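Local coordinates for SusD superfamily protein (Bacteroides vulgatus, PDB 3MYV), which probably binds polysaccharide at the outer membrane of a gut bacterium, as a member of the SusD family of glycan-capturing proteins, at residues 45-50 and 281-286; 268-273 and 309-314; 277-282 and 412-417; 382-387 and 399-404. One frame throughout, in Å; residues are numbered along the deposited sequence.

Contacts 1, 2 and 3 lie together on one side of the chain's centre. The centres of contacts 1 and 3 are about 6 Å apart; they share Q281, K282, helix 281-288 and one water, and each takes in one strand of the two-stranded antiparallel sheet 48-50/277-279. Contact 2, centred about 13 Å from both, meets them through strand 307-312, whose W310 packs on A284 and donates its backbone N-H to Y414 OH. Contact 1 ties an early part of the chain to one some 230 residues on; the segments of contacts 1 and 2 alternate along the sequence. Contact 4, between helices 380-391 and 397-403, comes after contact 2 closes and before 412-417; it touches contact 1 through D46 and L401.

Contact 1: residues 45-50 and 281-286; sequences GDDMQS and QKYAEQ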
loop_
_atom_site.group_PDB
_atom_site.type_symbol
_atom_site.label_atom_id
_atom_site.label_comp_id
_atom_site.label_asym_id
_atom_site.label_seq_id
_atom_site.Cartn_x
_atom_site.Cartn_y
_atom_site.Cartn_z
ATOM N N GLY A 45 -4.010 12.244 -0.245
ATOM C CA GLY A 45 -4.432 12.531 1.119
ATOM C C GLY A 45 -4.233 13.995 1.525
ATOM O O GLY A 45 -4.102 14.890 0.677
ATOM N N ASP A 46 -4.208 14.217 2.836
ATOM C CA ASP A 46 -4.013 15.556 3.409
ATOM C C ASP A 46 -2.643 15.766 4.050
ATOM O O ASP A 46 -2.345 16.866 4.574
ATOM C CB ASP A 46 -5.127 15.837 4.436
ATOM C CG ASP A 46 -5.139 14.839 5.568
ATOM O OD1 ASP A 46 -4.423 13.830 5.475
ATOM O OD2 ASP A 46 -5.868 15.068 6.545
ATOM N N ASP A 47 -1.800 14.730 4.025
ATOM C CA ASP A 47 -0.514 14.770 4.760
ATOM C C ASP A 47 0.731 14.965 3.913
ATOM O O ASP A 47 1.793 15.334 4.447
ATOM C CB ASP A 47 -0.331 13.496 5.581
ATOM C CG ASP A 47 -1.287 13.424 6.771
ATOM O OD1 ASP A 47 -1.592 14.499 7.342
ATOM O OD2 ASP A 47 -1.706 12.292 7.122
HETATM N N MSE A 48 0.605 14.722 2.611
HETATM C CA MSE A 48 1.665 15.022 1.650
HETATM C C MSE A 48 1.096 15.743 0.458
HETATM O O MSE A 48 -0.081 15.578 0.138
HETATM C CB MSE A 48 2.353 13.749 1.173
HETATM C CG MSE A 48 3.010 12.945 2.282
HETATM SE SE MSE A 48 4.414 11.734 1.716
HETATM C CE MSE A 48 5.837 13.005 1.487
ATOM N N GLN A 49 1.935 16.568 -0.167
ATOM C CA GLN A 49 1.538 17.306 -1.342
ATOM C C GLN A 49 2.682 17.374 -2.336
ATOM O O GLN A 49 3.862 17.169 -1.996
ATOM C CB GLN A 49 1.072 18.717 -0.941
ATOM C CG GLN A 49 2.198 19.587 -0.376
ATOM C CD GLN A 49 1.827 21.040 -0.327
ATOM O OE1 GLN A 49 1.173 21.497 0.606
ATOM N NE2 GLN A 49 2.269 21.780 -1.324
ATOM N N SER A 50 2.333 17.686 -3.570
ATOM C CA SER A 50 3.313 17.973 -4.602
ATOM C C SER A 50 4.056 19.296 -4.384
ATOM O O SER A 50 3.554 20.234 -3.772
ATOM C CB SER A 50 2.596 18.037 -5.978
ATOM O OG SER A 50 3.514 18.207 -7.031
ATOM N N GLN A 281 1.671 21.383 5.493
ATOM C CA GLN A 281 1.791 22.174 6.700
ATOM C C GLN A 281 0.994 21.510 7.840
ATOM O O GLN A 281 1.445 21.480 8.980
ATOM C CB GLN A 281 1.333 23.617 6.468
ATOM C CG GLN A 281 1.704 24.553 7.620
ATOM C CD GLN A 281 1.302 25.992 7.383
ATOM O OE1 GLN A 281 1.490 26.534 6.298
ATOM N NE2 GLN A 281 0.771 26.630 8.415
ATOM N N LYS A 282 -0.165 20.941 7.517
ATOM C CA LYS A 282 -0.995 20.246 8.505
ATOM C C LYS A 282 -0.220 19.108 9.169
ATOM O O LYS A 282 -0.212 19.002 10.389
ATOM C CB LYS A 282 -2.283 19.725 7.856
ATOM C CG LYS A 282 -3.126 18.816 8.735
ATOM C CD LYS A 282 -3.067 17.346 8.272
ATOM C CE LYS A 282 -3.636 16.411 9.326
ATOM N NZ LYS A 282 -3.553 14.959 8.993
ATOM N N TYR A 283 0.459 18.278 8.394
ATOM C CA TYR A 283 1.182 17.164 8.980
ATOM C C TYR A 283 2.377 17.670 9.815
ATOM O O TYR A 283 2.615 17.215 10.932
ATOM C CB TYR A 283 1.678 16.188 7.925
ATOM C CG TYR A 283 2.363 14.975 8.552
ATOM C CD1 TYR A 283 1.619 13.872 8.967
ATOM C CD2 TYR A 283 3.734 14.954 8.783
ATOM C CE1 TYR A 283 2.215 12.778 9.541
ATOM C CE2 TYR A 283 4.340 13.866 9.392
ATOM C CZ TYR A 283 3.559 12.769 9.769
ATOM O OH TYR A 283 4.147 11.678 10.367
ATOM N N ALA A 284 3.103 18.632 9.268
ATOM C CA ALA A 284 4.256 19.181 9.948
ATOM C C ALA A 284 3.846 19.782 11.286
ATOM O O ALA A 284 4.471 19.511 12.316
ATOM C CB ALA A 284 4.918 20.211 9.075
ATOM N N GLU A 285 2.780 20.573 11.275
ATOM C CA GLU A 285 2.252 21.175 12.515
ATOM C C GLU A 285 1.756 20.160 13.544
ATOM O O GLU A 285 2.012 20.354 14.723
ATOM C CB GLU A 285 1.134 22.172 12.208
ATOM C CG GLU A 285 1.665 23.409 11.595
ATOM C CD GLU A 285 0.588 24.420 11.224
ATOM O OE1 GLU A 285 -0.635 24.137 11.352
ATOM O OE2 GLU A 285 1.004 25.500 10.790
ATOM N N GLN A 286 1.038 19.129 13.087
ATOM C CA GLN A 286 0.604 17.964 13.906
ATOM C C GLN A 286 1.836 17.434 14.682
ATOM O O GLN A 286 1.814 17.307 15.924
ATOM C CB GLN A 286 -0.069 16.868 12.975
ATOM C CG GLN A 286 -0.340 15.368 13.527
ATOM C CD GLN A 286 -1.162 14.385 12.547
ATOM O OE1 GLN A 286 -2.273 13.983 12.873
ATOM N NE2 GLN A 286 -0.566 13.970 11.411
HETATM O O HOH W 1 0.432 22.555 3.122
#
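The charged part of this contact centres on K282, whose ammonium group reaches two consecutive aspartates. NZ of K282 lies 2.6 Å from OD1 of D47 and meets the lone pair on the side of the other carboxylate oxygen; a second, weak bond runs from K282 NZ to OD2 of D46 at 3.4 Å. The lysine leaves the helix with CG anti to the backbone N and then bends at chi2 (-108°), which brings the methylenes CD and CE alongside D47 OD1. R397 forms a salt bridge with OD1 of D46, and S388 binds OD2 of D47, so both carboxylates have further partners. Two neighbouring negative charges would probably stabilise the charged lysine and offset its closeness to R397.

Van der Waals contact is supplied by Y283. Its CB sits 3.6 Å from D47 O, and the ring turns an edge to the aspartate, with CD1 3.7 Å from D47 OD1. The carboxylate and ring planes are 66° apart, while the phenol hydroxyl continues to the backbone of K389.

A water links the other end: Q49 OE1 accepts from it at 2.8 Å, and Q281 N, in the first turn of the helix, donates to it at 2.9 Å.

The contact thus joins the loop leading into strand 48-50, which pairs antiparallel with 277-279, to the first turns of helix 281-288, beside helix 380-391.

Contact 2: residues 268-273 and 309-314; sequences LLNWYG and VWWLYK
The indole of W311 carries W271 CB over one face, 3.3 Å from the centroid of its five-membered ring and 14° off the ring normal, a close CH-pi contact. At the edge of W311, in the ring plane, a water accepts from NE1 at 2.9 Å and also hydrogen-bonds Y272 OH. The two indoles are near parallel, with planes at 27°, but slid so far apart that they barely overlap; their five-membered rings have centroids 5.1 Å apart. Within 268-273, CD1 of W271 lies over the centre of one face of the Y272 ring.

W311 CG sits between its backbone N and carbonyl carbon (chi1 63°), which directs the indole across the turn. The amide of N270 runs beside it, pointing the same way, with ND2 3.6 Å from W311 CZ3. N270 OD1 accepts from Y272 N in an Asx turn, within a type I turn spanning N270 to G273. Farther out, W271 CZ3 packs on V309 CG2 at 3.9 Å, while CD1 of L269 meets CD2 of L312.

Backbone polar groups are joined through another water, which donates to L269 O at 2.8 Å and accepts from L312 N. With no direct hydrogen bond between the segments, the turn is held on hairpin strand 307-312 by aromatic and apolar packing, and bridging waters supply the polar links.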
loop_
_atom_site.group_PDB
_atom_site.type_symbol
_atom_site.label_atom_id
_atom_site.label_comp_id
_atom_site.label_asym_id
_atom_site.label_seq_id
_atom_site.Cartn_x
_atom_site.Cartn_y
_atom_site.Cartn_z
ATOM N N LEU A 268 12.582 10.451 -5.445
ATOM C CA LEU A 268 11.530 11.440 -5.740
ATOM C C LEU A 268 11.160 12.294 -4.536
ATOM O O LEU A 268 10.923 13.488 -4.682
ATOM C CB LEU A 268 10.285 10.736 -6.259
ATOM C CG LEU A 268 10.426 9.954 -7.560
ATOM C CD1 LEU A 268 9.078 9.233 -7.802
ATOM C CD2 LEU A 268 10.782 10.865 -8.708
ATOM N N LEU A 269 11.073 11.693 -3.349
ATOM C CA LEU A 269 10.662 12.432 -2.143
ATOM C C LEU A 269 11.801 13.290 -1.569
ATOM O O LEU A 269 11.580 14.158 -0.739
ATOM C CB LEU A 269 10.170 11.489 -1.046
ATOM C CG LEU A 269 8.762 10.888 -1.168
ATOM C CD1 LEU A 269 8.369 10.285 0.155
ATOM C CD2 LEU A 269 7.728 11.926 -1.592
ATOM N N ASN A 270 13.020 12.980 -1.948
ATOM C CA ASN A 270 14.179 13.625 -1.324
ATOM C C ASN A 270 14.407 15.036 -1.873
ATOM O O ASN A 270 14.436 15.256 -3.085
ATOM C CB ASN A 270 15.417 12.758 -1.538
ATOM C CG ASN A 270 16.531 13.110 -0.630
ATOM O OD1 ASN A 270 17.224 14.120 -0.827
ATOM N ND2 ASN A 270 16.784 12.240 0.368
ATOM N N TRP A 271 14.617 15.975 -0.961
ATOM C CA TRP A 271 14.819 17.379 -1.303
ATOM C C TRP A 271 16.004 17.536 -2.259
ATOM O O TRP A 271 15.969 18.359 -3.178
ATOM C CB TRP A 271 15.073 18.194 -0.024
ATOM C CG TRP A 271 15.363 19.639 -0.255
ATOM C CD1 TRP A 271 16.578 20.209 -0.472
ATOM C CD2 TRP A 271 14.402 20.696 -0.327
ATOM N NE1 TRP A 271 16.440 21.548 -0.681
ATOM C CE2 TRP A 271 15.114 21.881 -0.585
ATOM C CE3 TRP A 271 13.000 20.754 -0.196
ATOM C CZ2 TRP A 271 14.483 23.117 -0.718
ATOM C CZ3 TRP A 271 12.371 21.984 -0.319
ATOM C CH2 TRP A 271 13.111 23.147 -0.578
ATOM N N TYR A 272 17.028 16.720 -2.017
ATOM C CA TYR A 272 18.277 16.747 -2.789
ATOM C C TYR A 272 18.245 15.882 -4.053
ATOM O O TYR A 272 19.219 15.869 -4.817
ATOM C CB TYR A 272 19.424 16.321 -1.891
ATOM C CG TYR A 272 19.508 17.243 -0.701
ATOM C CD1 TYR A 272 20.067 18.508 -0.827
ATOM C CD2 TYR A 272 18.945 16.875 0.518
ATOM C CE1 TYR A 272 20.084 19.403 0.244
ATOM C CE2 TYR A 272 18.970 17.738 1.611
ATOM C CZ TYR A 272 19.545 18.993 1.471
ATOM O OH TYR A 272 19.543 19.839 2.543
ATOM N N GLY A 273 17.139 15.159 -4.240
ATOM C CA GLY A 273 16.910 14.295 -5.408
ATOM C C GLY A 273 16.026 15.043 -6.397
ATOM O O GLY A 273 16.396 16.108 -6.869
ATOM N N VAL A 309 8.891 25.007 4.400
ATOM C CA VAL A 309 8.207 23.740 4.132
ATOM C C VAL A 309 8.983 22.613 4.800
ATOM O O VAL A 309 10.121 22.803 5.248
ATOM C CB VAL A 309 8.044 23.430 2.623
ATOM C CG1 VAL A 309 7.284 24.580 1.947
ATOM C CG2 VAL A 309 9.418 23.158 1.945
ATOM N N TRP A 310 8.354 21.448 4.868
ATOM C CA TRP A 310 9.000 20.271 5.419
ATOM C C TRP A 310 8.868 19.118 4.420
ATOM O O TRP A 310 7.782 18.864 3.864
ATOM C CB TRP A 310 8.373 19.876 6.750
ATOM C CG TRP A 310 8.617 20.852 7.869
ATOM C CD1 TRP A 310 9.584 20.781 8.829
ATOM C CD2 TRP A 310 7.856 22.029 8.154
ATOM N NE1 TRP A 310 9.491 21.854 9.679
ATOM C CE2 TRP A 310 8.432 22.631 9.293
ATOM C CE3 TRP A 310 6.747 22.634 7.553
ATOM C CZ2 TRP A 310 7.939 23.800 9.845
ATOM C CZ3 TRP A 310 6.258 23.810 8.100
ATOM C CH2 TRP A 310 6.851 24.377 9.241
ATOM N N TRP A 311 9.980 18.409 4.222
ATOM C CA TRP A 311 9.982 17.233 3.370
ATOM C C TRP A 311 10.175 16.016 4.242
ATOM O O TRP A 311 10.584 16.119 5.395
ATOM C CB TRP A 311 11.039 17.328 2.248
ATOM C CG TRP A 311 12.474 17.394 2.617
ATOM C CD1 TRP A 311 13.168 18.523 2.976
ATOM C CD2 TRP A 311 13.438 16.325 2.608
ATOM N NE1 TRP A 311 14.485 18.214 3.198
ATOM C CE2 TRP A 311 14.674 16.873 2.969
ATOM C CE3 TRP A 311 13.365 14.951 2.331
ATOM C CZ2 TRP A 311 15.841 16.091 3.102
ATOM C CZ3 TRP A 311 14.508 14.195 2.427
ATOM C CH2 TRP A 311 15.733 14.757 2.813
ATOM N N LEU A 312 9.822 14.867 3.692
ATOM C CA LEU A 312 9.762 13.643 4.455
ATOM C C LEU A 312 11.027 12.840 4.170
ATOM O O LEU A 312 11.242 12.363 3.062
ATOM C CB LEU A 312 8.552 12.789 4.089
ATOM C CG LEU A 312 8.421 11.484 4.887
ATOM C CD1 LEU A 312 8.186 11.782 6.370
ATOM C CD2 LEU A 312 7.276 10.603 4.282
ATOM N N TYR A 313 11.823 12.667 5.205
ATOM C CA TYR A 313 13.034 11.918 5.108
ATOM C C TYR A 313 12.866 10.552 5.790
ATOM O O TYR A 313 13.528 10.195 6.774
ATOM C CB TYR A 313 14.169 12.755 5.678
ATOM C CG TYR A 313 15.543 12.226 5.375
ATOM C CD1 TYR A 313 15.802 11.492 4.205
ATOM C CD2 TYR A 313 16.602 12.491 6.226
ATOM C CE1 TYR A 313 17.059 11.050 3.912
ATOM C CE2 TYR A 313 17.898 12.014 5.939
ATOM C CZ TYR A 313 18.098 11.296 4.789
ATOM O OH TYR A 313 19.363 10.845 4.487
ATOM N N LYS A 314 11.960 9.779 5.214
ATOM C CA LYS A 314 11.667 8.443 5.676
ATOM C C LYS A 314 12.466 7.387 4.911
ATOM O O LYS A 314 12.702 6.310 5.436
ATOM C CB LYS A 314 10.149 8.180 5.620
ATOM C CG LYS A 314 9.752 6.781 6.008
ATOM C CD LYS A 314 8.246 6.612 6.123
ATOM C CE LYS A 314 7.731 6.767 7.514
ATOM N NZ LYS A 314 6.220 6.512 7.705
HETATM O O HOH W 2 9.316 14.657 0.808
HETATM O O HOH W 3 19.370 12.361 1.746
HETATM O O HOH W 4 16.760 19.918 3.793
#

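Contact 3: residues 277-282 and 412-417; sequences GFVTQK and GGYHLP
Y414 reaches across to strand 277-279 and presents different sides of its ring to successive residues. Q281 N lies over one face, 3.6 Å from CZ, and Q281 CB comes 3.7 Å from CE2. At the ring edge, CE1 of Y414 meets F278 CB at 4.1 Å. The hydroxyl donates to V279 O over 2.6 Å, approaching from above the carbonyl plane, 37° out of it, and in turn accepts from W310 N. With chi1 at 46°, CG lies between the backbone N and carbonyl carbon of Y414, which sends the ring over the strand-helix junction. A leucine here would probably leave V279 O and W310 N without their shared hydroxyl, and Q281 N and CB without the flat ring they pack on.

Beside the tyrosine, T280 CG2 packs obliquely on H415 CE1 at 3.7 Å, while the imidazole's ND1 binds Y61. G413 lies against Q281, where a side chain's CB would clash with that of the glutamine. The water on Q281 N also accepts from Y414 N.

T280 OG1, which bonds to D46 O, also accepts from Y283 N, the usual side-chain N-cap of a helix, here 281-288; the 412-417 loop lies over this strand-to-helix junction, within the SusD family region.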
loop_
_atom_site.group_PDB
_atom_site.type_symbol
_atom_site.label_atom_id
_atom_site.label_comp_id
_atom_site.label_asym_id
_atom_site.label_seq_id
_atom_site.Cartn_x
_atom_site.Cartn_y
_atom_site.Cartn_z
ATOM N N GLY A 277 7.814 16.243 -3.800
ATOM C CA GLY A 277 6.756 16.430 -2.813
ATOM C C GLY A 277 7.282 16.727 -1.426
ATOM O O GLY A 277 8.460 16.531 -1.138
ATOM N N PHE A 278 6.360 17.215 -0.595
ATOM C CA PHE A 278 6.605 17.602 0.795
ATOM C C PHE A 278 5.537 16.977 1.638
ATOM O O PHE A 278 4.518 16.542 1.097
ATOM C CB PHE A 278 6.507 19.116 0.944
ATOM C CG PHE A 278 7.278 19.881 -0.073
ATOM C CD1 PHE A 278 8.633 19.574 -0.316
ATOM C CD2 PHE A 278 6.699 20.934 -0.760
ATOM C CE1 PHE A 278 9.353 20.291 -1.226
ATOM C CE2 PHE A 278 7.423 21.670 -1.679
ATOM C CZ PHE A 278 8.760 21.349 -1.918
ATOM N N VAL A 279 5.742 16.914 2.962
ATOM C CA VAL A 279 4.593 16.821 3.839
ATOM C C VAL A 279 3.864 18.163 3.772
ATOM O O VAL A 279 4.446 19.190 3.439
ATOM C CB VAL A 279 4.935 16.399 5.297
ATOM C CG1 VAL A 279 5.712 15.061 5.275
ATOM C CG2 VAL A 279 5.697 17.503 6.063
ATOM N N THR A 280 2.583 18.143 4.088
ATOM C CA THR A 280 1.789 19.369 4.137
ATOM C C THR A 280 2.074 20.117 5.453
ATOM O O THR A 280 2.665 19.552 6.417
ATOM C CB THR A 280 0.300 19.030 4.081
ATOM O OG1 THR A 280 0.005 18.141 5.162
ATOM C CG2 THR A 280 -0.069 18.376 2.745
ATOM N N GLN A 281 1.671 21.383 5.493
ATOM C CA GLN A 281 1.791 22.174 6.700
ATOM C C GLN A 281 0.994 21.510 7.840
ATOM O O GLN A 281 1.445 21.480 8.980
ATOM C CB GLN A 281 1.333 23.617 6.468
ATOM C CG GLN A 281 1.704 24.553 7.620
ATOM C CD GLN A 281 1.302 25.992 7.383
ATOM O OE1 GLN A 281 1.490 26.534 6.298
ATOM N NE2 GLN A 281 0.771 26.630 8.415
ATOM N N LYS A 282 -0.165 20.941 7.517
ATOM C CA LYS A 282 -0.995 20.246 8.505
ATOM C C LYS A 282 -0.220 19.108 9.169
ATOM O O LYS A 282 -0.212 19.002 10.389
ATOM C CB LYS A 282 -2.283 19.725 7.856
ATOM C CG LYS A 282 -3.126 18.816 8.735
ATOM C CD LYS A 282 -3.067 17.346 8.272
ATOM C CE LYS A 282 -3.636 16.411 9.326
ATOM N NZ LYS A 282 -3.553 14.959 8.993
ATOM N N GLY A 412 -5.333 25.634 2.466
ATOM C CA GLY A 412 -4.407 26.477 3.216
ATOM C C GLY A 412 -2.979 25.964 3.187
ATOM O O GLY A 412 -2.562 25.285 2.234
ATOM N N GLY A 413 -2.230 26.312 4.227
ATOM C CA GLY A 413 -0.834 25.938 4.344
ATOM C C GLY A 413 -0.025 26.431 3.168
ATOM O O GLY A 413 -0.087 27.599 2.795
ATOM N N TYR A 414 0.719 25.522 2.555
ATOM C CA TYR A 414 1.418 25.808 1.325
ATOM C C TYR A 414 0.948 24.890 0.184
ATOM O O TYR A 414 1.699 24.557 -0.736
ATOM C CB TYR A 414 2.935 25.745 1.544
ATOM C CG TYR A 414 3.513 24.577 2.328
ATOM C CD1 TYR A 414 3.791 23.354 1.706
ATOM C CD2 TYR A 414 3.871 24.720 3.675
ATOM C CE1 TYR A 414 4.350 22.297 2.410
ATOM C CE2 TYR A 414 4.446 23.684 4.385
ATOM C CZ TYR A 414 4.687 22.459 3.748
ATOM O OH TYR A 414 5.266 21.436 4.459
ATOM N N HIS A 415 -0.323 24.527 0.222
ATOM C CA HIS A 415 -0.937 23.831 -0.900
ATOM C C HIS A 415 -0.822 24.644 -2.186
ATOM O O HIS A 415 -0.820 25.886 -2.167
ATOM C CB HIS A 415 -2.398 23.496 -0.609
ATOM C CG HIS A 415 -2.579 22.273 0.245
ATOM N ND1 HIS A 415 -2.467 20.993 -0.259
ATOM C CD2 HIS A 415 -2.884 22.136 1.555
ATOM C CE1 HIS A 415 -2.681 20.125 0.713
ATOM N NE2 HIS A 415 -2.917 20.792 1.828
ATOM N N LEU A 416 -0.736 23.938 -3.304
ATOM C CA LEU A 416 -0.667 24.587 -4.605
ATOM C C LEU A 416 -1.999 25.166 -5.051
ATOM O O LEU A 416 -3.067 24.702 -4.630
ATOM C CB LEU A 416 -0.197 23.597 -5.664
ATOM C CG LEU A 416 1.122 22.850 -5.423
ATOM C CD1 LEU A 416 1.490 22.045 -6.664
ATOM C CD2 LEU A 416 2.228 23.833 -5.062
ATOM N N PRO A 417 -1.948 26.169 -5.938
ATOM C CA PRO A 417 -3.219 26.702 -6.450
ATOM C C PRO A 417 -4.047 25.618 -7.146
ATOM O O PRO A 417 -3.504 24.709 -7.754
ATOM C CB PRO A 417 -2.783 27.769 -7.476
ATOM C CG PRO A 417 -1.387 28.138 -7.098
ATOM C CD PRO A 417 -0.779 26.889 -6.467
HETATM O O HOH W 1 0.432 22.555 3.122
#

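Contact 4: residues 382-387 and 399-404; sequences RVLDER and FDLLRN
D400 takes bonds from two arginines, R403 of its own helix and, weakly, R387 of the facing one. R403 grips it side-on, NE and NH2 both donating to OD1, with NH2 at 2.8 Å. The bond from R387 NH1 to D400 OD2 is 3.0 Å long and bent to 123°, and the guanidinium and carboxylate planes stand 66° apart. NH2 of R403 meets the face of the R387 guanidinium over its centre, 3.4 Å from CZ. This proximity of like charges is probably eased by D400 and by E343, which pairs with both arginines. An alanine in place of D400 would remove the carboxylate, and is likely to leave R403 NE without this acceptor and the R387-R403 approach less well compensated.

The motif is an antiparallel helix pair, helices 380-391 and 397-403; the axes of 382-387 and 399-403 approach to 10.8 Å, at 160°. N404 ND2 donates to D400 O, in the carbonyl plane, at 3.0 Å, and also reaches E343, while N404 OD1 accepts from K347 NZ. Against that amide sits L384 CD2, 3.6 Å from N404 ND2, and L384 CD1 touches L401 CD2 at 4.5 Å.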
loop_
_atom_site.group_PDB
_atom_site.type_symbol
_atom_site.label_atom_id
_atom_site.label_comp_id
_atom_site.label_asym_id
_atom_site.label_seq_id
_atom_site.Cartn_x
_atom_site.Cartn_y
_atom_site.Cartn_z
ATOM N N ARG A 382 -9.384 9.045 16.134
ATOM C CA ARG A 382 -8.146 8.944 16.869
ATOM C C ARG A 382 -7.249 7.861 16.287
ATOM O O ARG A 382 -6.034 8.029 16.222
ATOM C CB ARG A 382 -8.390 8.688 18.376
ATOM C CG ARG A 382 -7.115 8.640 19.193
ATOM C CD ARG A 382 -6.348 9.983 19.139
ATOM N NE ARG A 382 -5.060 9.963 19.843
ATOM C CZ ARG A 382 -3.904 9.512 19.358
ATOM N NH1 ARG A 382 -3.817 8.974 18.144
ATOM N NH2 ARG A 382 -2.805 9.578 20.114
ATOM N N VAL A 383 -7.835 6.751 15.870
ATOM C CA VAL A 383 -7.046 5.686 15.243
ATOM C C VAL A 383 -6.573 6.154 13.857
ATOM O O VAL A 383 -5.431 5.931 13.478
ATOM C CB VAL A 383 -7.830 4.374 15.108
ATOM C CG1 VAL A 383 -6.971 3.295 14.425
ATOM C CG2 VAL A 383 -8.327 3.899 16.501
ATOM N N LEU A 384 -7.422 6.872 13.127
ATOM C CA LEU A 384 -7.001 7.356 11.807
ATOM C C LEU A 384 -5.906 8.407 11.939
ATOM O O LEU A 384 -5.003 8.421 11.096
ATOM C CB LEU A 384 -8.151 7.904 10.979
ATOM C CG LEU A 384 -9.290 6.898 10.689
ATOM C CD1 LEU A 384 -10.441 7.586 9.950
ATOM C CD2 LEU A 384 -8.799 5.729 9.900
ATOM N N ASP A 385 -5.971 9.264 12.965
ATOM C CA ASP A 385 -4.878 10.214 13.251
ATOM C C ASP A 385 -3.582 9.460 13.569
ATOM O O ASP A 385 -2.513 9.896 13.179
ATOM C CB ASP A 385 -5.206 11.151 14.423
ATOM C CG ASP A 385 -6.272 12.190 14.085
ATOM O OD1 ASP A 385 -6.542 12.459 12.896
ATOM O OD2 ASP A 385 -6.812 12.769 15.038
ATOM N N GLU A 386 -3.679 8.320 14.249
ATOM C CA GLU A 386 -2.475 7.519 14.529
ATOM C C GLU A 386 -1.895 6.941 13.239
ATOM O O GLU A 386 -0.670 6.952 13.037
ATOM C CB GLU A 386 -2.720 6.432 15.576
ATOM C CG GLU A 386 -1.435 5.933 16.261
ATOM C CD GLU A 386 -0.657 7.032 16.970
ATOM O OE1 GLU A 386 -1.266 8.043 17.386
ATOM O OE2 GLU A 386 0.553 6.870 17.142
ATOM N N ARG A 387 -2.777 6.470 12.354
ATOM C CA ARG A 387 -2.374 6.021 11.030
ATOM C C ARG A 387 -1.691 7.133 10.247
ATOM O O ARG A 387 -0.678 6.888 9.608
ATOM C CB ARG A 387 -3.563 5.516 10.214
ATOM C CG ARG A 387 -4.122 4.163 10.627
ATOM C CD ARG A 387 -5.407 3.884 9.843
ATOM N NE ARG A 387 -5.771 2.471 9.864
ATOM C CZ ARG A 387 -5.209 1.527 9.104
ATOM N NH1 ARG A 387 -4.252 1.819 8.218
ATOM N NH2 ARG A 387 -5.608 0.270 9.230
ATOM N N PHE A 399 -6.487 6.230 0.960
ATOM C CA PHE A 399 -7.363 5.067 1.034
ATOM C C PHE A 399 -8.025 4.946 2.410
ATOM O O PHE A 399 -9.215 4.627 2.516
ATOM C CB PHE A 399 -6.581 3.786 0.751
ATOM C CG PHE A 399 -6.009 3.698 -0.626
ATOM C CD1 PHE A 399 -6.830 3.716 -1.735
ATOM C CD2 PHE A 399 -4.636 3.573 -0.807
ATOM C CE1 PHE A 399 -6.291 3.592 -3.016
ATOM C CE2 PHE A 399 -4.101 3.460 -2.076
ATOM C CZ PHE A 399 -4.923 3.464 -3.169
ATOM N N ASP A 400 -7.274 5.272 3.455
ATOM C CA ASP A 400 -7.789 5.134 4.827
ATOM C C ASP A 400 -8.900 6.146 5.123
ATOM O O ASP A 400 -9.873 5.825 5.789
ATOM C CB ASP A 400 -6.663 5.255 5.858
ATOM C CG ASP A 400 -5.760 4.009 5.901
ATOM O OD1 ASP A 400 -6.152 2.909 5.449
ATOM O OD2 ASP A 400 -4.640 4.132 6.399
ATOM N N LEU A 401 -8.758 7.363 4.618
ATOM C CA LEU A 401 -9.800 8.356 4.810
ATOM C C LEU A 401 -11.022 7.998 3.959
ATOM O O LEU A 401 -12.178 7.978 4.456
ATOM C CB LEU A 401 -9.283 9.757 4.504
ATOM C CG LEU A 401 -8.367 10.336 5.596
ATOM C CD1 LEU A 401 -7.683 11.597 5.102
ATOM C CD2 LEU A 401 -9.152 10.608 6.910
ATOM N N LEU A 402 -10.782 7.667 2.693
ATOM C CA LEU A 402 -11.913 7.494 1.775
ATOM C C LEU A 402 -12.737 6.256 2.138
ATOM O O LEU A 402 -13.952 6.321 2.105
ATOM C CB LEU A 402 -11.481 7.484 0.306
ATOM C CG LEU A 402 -12.261 8.560 -0.453
ATOM C CD1 LEU A 402 -12.054 9.900 0.214
ATOM C CD2 LEU A 402 -11.895 8.647 -1.924
ATOM N N ARG A 403 -12.093 5.153 2.536
ATOM C CA ARG A 403 -12.836 3.919 2.865
ATOM C C ARG A 403 -13.646 4.050 4.145
ATOM O O ARG A 403 -14.559 3.265 4.376
ATOM C CB ARG A 403 -11.907 2.684 2.952
ATOM C CG ARG A 403 -10.984 2.654 4.190
ATOM C CD ARG A 403 -9.974 1.503 4.119
ATOM N NE ARG A 403 -8.929 1.712 5.100
ATOM C CZ ARG A 403 -9.087 1.567 6.416
ATOM N NH1 ARG A 403 -10.235 1.138 6.932
ATOM N NH2 ARG A 403 -8.075 1.822 7.217
ATOM N N ASN A 404 -13.304 5.033 4.988
ATOM C CA ASN A 404 -14.109 5.335 6.155
ATOM C C ASN A 404 -15.120 6.455 5.931
ATOM O O ASN A 404 -15.632 7.023 6.878
ATOM C CB ASN A 404 -13.203 5.698 7.319
ATOM C CG ASN A 404 -12.661 4.475 7.997
ATOM O OD1 ASN A 404 -13.424 3.733 8.605
ATOM N ND2 ASN A 404 -11.366 4.220 7.848
#